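Local coordinates for protein alpha-L-rhamnosidase (Klebsiella oxytoca, PDB 4XHC) that hydrolyses terminal alpha-L-rhamnose residues from rhamnosides as a two-domain glycoside hydrolase of family GH78, at residues Glu233-Gly238 with Arg268-Leu273. Numbering follows the deposited sequence.
Sequences EVFEDG and RRCLYL. With RAM (alpha-L-rhamnopyranose), chain C.
R269 reaches from its helix to the backbone of the loop and takes hold of the carbonyl of E233. The bond from R269 NE to E233 O is 3.0 Å long and meets the oxygen almost head-on, with a C=O...N angle of 173°, although the acceptor lies 19° out of the guanidinium plane. R269 NH2 adds a weak second bond to the same O. The side chain gets this far because CG stands anti to the backbone N (chi1 166°) and the chain then runs extended out to NE. L273 CD1 covers one face of the guanidinium, 4.2 Å above its centre, while NH1 bonds to the carbonyl of A43, so partners at several points limit the group's rotation.

The close-packed part lies beside this grip. V234 CG1 touches R269 NH2 at 3.8 Å and L273 CD1 at 4.1 Å, the valine and leucine side chains crossing at about a right angle. C270 SG comes to the rim of the F235 ring, 3.8 Å from CD2, a sulfur-aromatic contact made edge-on. The looser side is the side chain of E233, on a partly exposed residue, whose carboxylate leads away from the helix to a salt bridge with R47.

Further along the loop, D237 belongs to the rhamnose pocket, its OD2 3.5 Å from O3 of the bound sugar. The contact thus joins the loop after helix 214-230 to helix 264-276. Both pieces belong to the six-hairpin glycosidase domain, an (alpha/alpha)6 barrel as in other GH78 enzymes. L245 of strand 245-246 packs against V234, C270 and L273, and L250 of helix 247-259 against F235 and C270, while L271 faces helix 302-319.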
loop_
_atom_site.group_PDB
_atom_site.type_symbol
_atom_site.label_atom_id
_atom_site.label_comp_id
_atom_site.label_asym_id
_atom_site.label_seq_id
_atom_site.Cartn_x
_atom_site.Cartn_y
_atom_site.Cartn_z
ATOM N N GLU A 233 16.472 -3.403 -19.187
ATOM C CA GLU A 233 16.035 -4.249 -20.309
ATOM C C GLU A 233 15.940 -3.441 -21.603
ATOM O O GLU A 233 15.877 -4.007 -22.702
ATOM C CB GLU A 233 14.728 -4.986 -19.984
ATOM C CG GLU A 233 14.981 -6.263 -19.182
ATOM C CD GLU A 233 13.720 -6.940 -18.670
ATOM O OE1 GLU A 233 12.902 -6.256 -18.020
ATOM O OE2 GLU A 233 13.560 -8.162 -18.900
ATOM N N VAL A 234 15.935 -2.116 -21.449
ATOM C CA VAL A 234 16.184 -1.166 -22.540
ATOM C C VAL A 234 17.055 -0.041 -21.984
ATOM O O VAL A 234 17.336 -0.012 -20.787
ATOM C CB VAL A 234 14.873 -0.565 -23.103
ATOM C CG1 VAL A 234 13.972 -1.661 -23.649
ATOM C CG2 VAL A 234 14.133 0.259 -22.055
ATOM N N PHE A 235 17.475 0.882 -22.841
ATOM C CA PHE A 235 18.109 2.120 -22.377
ATOM C C PHE A 235 17.029 3.053 -21.826
ATOM O O PHE A 235 16.418 3.807 -22.581
ATOM C CB PHE A 235 18.831 2.833 -23.533
ATOM C CG PHE A 235 20.116 2.185 -23.961
ATOM C CD1 PHE A 235 21.291 2.422 -23.272
ATOM C CD2 PHE A 235 20.160 1.378 -25.080
ATOM C CE1 PHE A 235 22.483 1.853 -23.677
ATOM C CE2 PHE A 235 21.349 0.793 -25.490
ATOM C CZ PHE A 235 22.514 1.035 -24.789
ATOM N N GLU A 236 16.777 3.009 -20.523
ATOM C CA GLU A 236 15.739 3.855 -19.931
ATOM C C GLU A 236 16.220 5.304 -19.857
ATOM O O GLU A 236 17.406 5.540 -19.663
ATOM C CB GLU A 236 15.371 3.364 -18.539
ATOM C CG GLU A 236 14.785 1.958 -18.515
ATOM C CD GLU A 236 14.273 1.542 -17.138
ATOM O OE1 GLU A 236 14.225 2.398 -16.217
ATOM O OE2 GLU A 236 13.906 0.355 -16.975
ATOM N N ASP A 237 15.322 6.270 -20.043
ATOM C CA ASP A 237 15.716 7.678 -19.953
ATOM C C ASP A 237 16.072 8.060 -18.525
ATOM O O ASP A 237 17.079 8.732 -18.298
ATOM C CB ASP A 237 14.652 8.625 -20.553
ATOM C CG ASP A 237 13.308 8.574 -19.834
ATOM O OD1 ASP A 237 12.930 7.520 -19.292
ATOM O OD2 ASP A 237 12.611 9.604 -19.839
ATOM N N GLY A 238 15.238 7.628 -17.576
ATOM C CA GLY A 238 15.465 7.821 -16.134
ATOM C C GLY A 238 14.839 6.676 -15.330
ATOM O O GLY A 238 13.690 6.316 -15.570
ATOM N N ARG A 268 21.319 -2.379 -30.770
ATOM C CA ARG A 268 20.646 -3.102 -31.840
ATOM C C ARG A 268 19.208 -3.442 -31.475
ATOM O O ARG A 268 18.314 -3.268 -32.293
ATOM C CB ARG A 268 21.409 -4.389 -32.130
ATOM C CG ARG A 268 20.965 -5.121 -33.368
ATOM C CD ARG A 268 21.761 -6.399 -33.495
ATOM N NE ARG A 268 21.301 -7.178 -34.633
ATOM C CZ ARG A 268 21.314 -8.503 -34.692
ATOM N NH1 ARG A 268 21.757 -9.228 -33.667
ATOM N NH2 ARG A 268 20.873 -9.110 -35.786
ATOM N N ARG A 269 18.998 -3.927 -30.247
ATOM C CA ARG A 269 17.655 -4.245 -29.753
ATOM C C ARG A 269 16.754 -3.008 -29.809
ATOM O O ARG A 269 15.598 -3.077 -30.229
ATOM C CB ARG A 269 17.720 -4.788 -28.316
ATOM C CG ARG A 269 16.373 -4.836 -27.594
ATOM C CD ARG A 269 16.460 -5.575 -26.270
ATOM N NE ARG A 269 15.379 -5.202 -25.357
ATOM C CZ ARG A 269 14.146 -5.715 -25.366
ATOM N NH1 ARG A 269 13.776 -6.642 -26.250
ATOM N NH2 ARG A 269 13.262 -5.292 -24.473
ATOM N N CYS A 270 17.306 -1.873 -29.402
ATOM C CA CYS A 270 16.529 -0.653 -29.300
ATOM C C CYS A 270 16.252 -0.060 -30.679
ATOM O O CYS A 270 15.183 0.502 -30.899
ATOM C CB CYS A 270 17.194 0.329 -28.321
ATOM S SG CYS A 270 17.115 -0.275 -26.586
ATOM N N LEU A 271 17.176 -0.240 -31.619
ATOM C CA LEU A 271 16.913 0.113 -33.023
ATOM C C LEU A 271 15.757 -0.693 -33.617
ATOM O O LEU A 271 14.897 -0.133 -34.292
ATOM C CB LEU A 271 18.157 -0.076 -33.894
ATOM C CG LEU A 271 19.159 1.082 -33.926
ATOM C CD1 LEU A 271 20.488 0.622 -34.509
ATOM C CD2 LEU A 271 18.609 2.273 -34.701
ATOM N N TYR A 272 15.739 -1.999 -33.371
ATOM C CA TYR A 272 14.691 -2.863 -33.923
ATOM C C TYR A 272 13.335 -2.619 -33.270
ATOM O O TYR A 272 12.299 -2.868 -33.883
ATOM C CB TYR A 272 15.070 -4.349 -33.818
ATOM C CG TYR A 272 15.906 -4.849 -34.983
ATOM C CD1 TYR A 272 15.309 -5.273 -36.174
ATOM C CD2 TYR A 272 17.294 -4.890 -34.901
ATOM C CE1 TYR A 272 16.072 -5.726 -37.244
ATOM C CE2 TYR A 272 18.064 -5.341 -35.966
ATOM C CZ TYR A 272 17.452 -5.755 -37.134
ATOM O OH TYR A 272 18.239 -6.195 -38.171
ATOM N N LEU A 273 13.340 -2.148 -32.028
ATOM C CA LEU A 273 12.098 -1.833 -31.346
ATOM C C LEU A 273 11.398 -0.649 -32.020
ATOM O O LEU A 273 10.230 -0.745 -32.384
ATOM C CB LEU A 273 12.342 -1.529 -29.862
ATOM C CG LEU A 273 12.590 -2.734 -28.948
ATOM C CD1 LEU A 273 13.054 -2.273 -27.577
ATOM C CD2 LEU A 273 11.344 -3.592 -28.819
HETATM C C1 RAM C . 10.771 13.916 -21.287
HETATM C C2 RAM C . 12.065 13.282 -20.812
HETATM C C3 RAM C . 12.735 12.522 -21.941
HETATM C C4 RAM C . 12.641 13.339 -23.219
HETATM C C5 RAM C . 11.184 13.413 -23.644
HETATM C C6 RAM C . 10.835 14.692 -24.362
HETATM O O1 RAM C . 9.828 13.751 -20.303
HETATM O O2 RAM C . 12.909 14.347 -20.408
HETATM O O3 RAM C . 14.106 12.262 -21.634
HETATM O O4 RAM C . 13.390 12.727 -24.253
HETATM O O5 RAM C . 10.321 13.304 -22.491
#